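Local coordinates for hypothetical protein (Nostoc punctiforme, PDB 2INB) that probably serves, as an XisH family protein, in the site-specific recombination of nitrogen-fixation genes as part of an XisF-XisH-XisI complex, at residues Glu116-Glu120 with Asn121-Met125. Sequence-based numbering, arbitrary orientation. Where two conformers were deposited one is given.
Sequences EMIAE and NQVKM
Met117 O is gripped twice by Asn121. The side-chain ND2 reaches Met117 O at 2.9 Å with a nearly straight N-H (168°), in the carbonyl plane and on a lone pair, and the acceptor lies almost within the asparagine's amide plane. The backbone N of Asn121 also bonds Met117 O, at 3.2 Å and more bent, from above that plane. With CG anti to the carbonyl carbon and beside the backbone N (chi1 -68°), the amide lies back over the last turn, where chi2 turns ND2 to Met117 O. ND2 also donates to a water that in turn donates to Glu120 OE1, at 2.8 Å, so the amide is held from two directions. Replaced by alanine, Asn121 would probably no longer give Met117 O its straight, in-plane bond, keeping only the more bent N-H of its backbone in this contact, and the water bridging to Glu120 would lose its amide donor.

The helix ends in a Schellman motif, with Gln122 at positive phi (52°) as C-prime residue: Val123 N bonds Ile118 O at 3.1 Å, and Gln122 N bonds Ala119 O at 3.2 Å, from well above the carbonyl plane. This reversal links helix 112-120 to strand 125-129 of the mixed sheet, in a family placed in the PDDEXK clan.

On the buried side of the turn, Ile118 CD1 meets Val123 CB at 3.6 Å, the two side chains running roughly perpendicular, and, in the modelled conformer of selenomethionine Met125, touches its SE at 3.8 Å. Phe73 and Leu77 of helix 69-88 pack against Ile118 and Val123 respectively, while Ile81 of the second subunit packs on Asn121.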
loop_
_atom_site.group_PDB
_atom_site.type_symbol
_atom_site.label_atom_id
_atom_site.label_comp_id
_atom_site.label_asym_id
_atom_site.label_seq_id
_atom_site.Cartn_x
_atom_site.Cartn_y
_atom_site.Cartn_z
ATOM N N GLU A 116 -14.260 -2.718 3.483
ATOM C CA GLU A 116 -13.685 -3.108 4.797
ATOM C C GLU A 116 -12.296 -2.526 4.990
ATOM O O GLU A 116 -11.947 -1.983 6.056
ATOM C CB GLU A 116 -13.642 -4.646 5.016
ATOM C CG GLU A 116 -13.055 -5.100 6.298
ATOM C CD GLU A 116 -13.707 -4.610 7.583
ATOM O OE1 GLU A 116 -14.842 -4.131 7.528
ATOM O OE2 GLU A 116 -12.993 -4.737 8.615
HETATM N N MSE A 117 -11.454 -2.628 3.961
HETATM C CA MSE A 117 -10.069 -2.137 4.079
HETATM C C MSE A 117 -9.941 -0.601 4.170
HETATM O O MSE A 117 -9.050 -0.086 4.836
HETATM C CB MSE A 117 -9.195 -2.732 2.955
HETATM C CG MSE A 117 -9.305 -4.260 2.874
HETATM SE SE MSE A 117 -8.963 -5.152 4.588
HETATM C CE MSE A 117 -7.170 -4.316 4.966
ATOM N N ILE A 118 -10.844 0.123 3.517
ATOM C CA ILE A 118 -10.968 1.560 3.689
ATOM C C ILE A 118 -11.329 1.850 5.150
ATOM O O ILE A 118 -10.739 2.685 5.812
ATOM C CB ILE A 118 -12.034 2.146 2.740
ATOM C CG1 ILE A 118 -11.558 2.126 1.287
ATOM C CG2 ILE A 118 -12.532 3.556 3.222
ATOM C CD1 ILE A 118 -10.441 3.084 0.939
ATOM N N ALA A 119 -12.306 1.113 5.691
ATOM C CA ALA A 119 -12.716 1.347 7.069
ATOM C C ALA A 119 -11.601 1.026 8.075
ATOM O O ALA A 119 -11.355 1.775 9.005
ATOM C CB ALA A 119 -13.944 0.505 7.389
ATOM N N GLU A 120 -10.941 -0.128 7.893
ATOM C CA GLU A 120 -9.922 -0.583 8.847
ATOM C C GLU A 120 -8.773 0.430 8.936
ATOM O O GLU A 120 -8.109 0.548 9.969
ATOM C CB GLU A 120 -9.380 -1.943 8.463
ATOM C CG GLU A 120 -10.357 -3.106 8.596
ATOM C CD GLU A 120 -9.752 -4.493 8.395
ATOM O OE1 GLU A 120 -8.529 -4.596 8.282
ATOM O OE2 GLU A 120 -10.591 -5.483 8.412
ATOM N N ASN A 121 -8.464 1.073 7.807
ATOM C CA ASN A 121 -7.331 1.997 7.719
ATOM C C ASN A 121 -7.727 3.483 7.765
ATOM O O ASN A 121 -6.878 4.346 7.472
ATOM C CB ASN A 121 -6.545 1.631 6.464
ATOM C CG ASN A 121 -5.888 0.292 6.627
ATOM O OD1 ASN A 121 -4.836 0.183 7.302
ATOM N ND2 ASN A 121 -6.515 -0.740 6.094
ATOM N N GLN A 122 -8.975 3.789 8.113
ATOM C CA GLN A 122 -9.430 5.137 8.254
ATOM C C GLN A 122 -9.120 5.989 7.032
ATOM O O GLN A 122 -8.725 7.160 7.120
ATOM C CB GLN A 122 -8.865 5.751 9.549
ATOM C CG GLN A 122 -9.515 5.231 10.811
ATOM C CD GLN A 122 -9.165 3.801 11.219
ATOM O OE1 GLN A 122 -7.995 3.395 11.149
ATOM N NE2 GLN A 122 -10.192 3.027 11.692
ATOM N N VAL A 123 -9.330 5.434 5.852
ATOM C CA VAL A 123 -9.015 6.157 4.613
ATOM C C VAL A 123 -10.162 7.144 4.342
ATOM O O VAL A 123 -11.339 6.770 4.269
ATOM C CB VAL A 123 -8.830 5.177 3.437
ATOM C CG1 VAL A 123 -8.526 5.941 2.119
ATOM C CG2 VAL A 123 -7.738 4.132 3.720
ATOM N N LYS A 124 -9.778 8.390 4.209
ATOM C CA LYS A 124 -10.680 9.469 3.848
ATOM C C LYS A 124 -10.676 9.587 2.329
ATOM O O LYS A 124 -9.602 9.450 1.711
ATOM C CB LYS A 124 -10.208 10.756 4.513
ATOM C CG LYS A 124 -10.156 10.711 6.023
ATOM C CD LYS A 124 -9.749 12.066 6.587
ATOM C CE LYS A 124 -9.459 12.007 8.047
ATOM N NZ LYS A 124 -10.641 11.646 8.851
HETATM N N MSE A 125 -11.833 9.860 1.732
HETATM C CA MSE A 125 -11.895 9.885 0.268
HETATM C C MSE A 125 -12.590 11.140 -0.282
HETATM O O MSE A 125 -13.423 11.765 0.383
HETATM C CB MSE A 125 -12.562 8.618 -0.271
HETATM C CG MSE A 125 -11.763 7.364 0.035
HETATM SE SE MSE A 125 -12.682 5.748 -0.617
HETATM C CE MSE A 125 -14.152 5.901 0.670
HETATM O O HOH W 1 -6.081 -3.377 7.903
#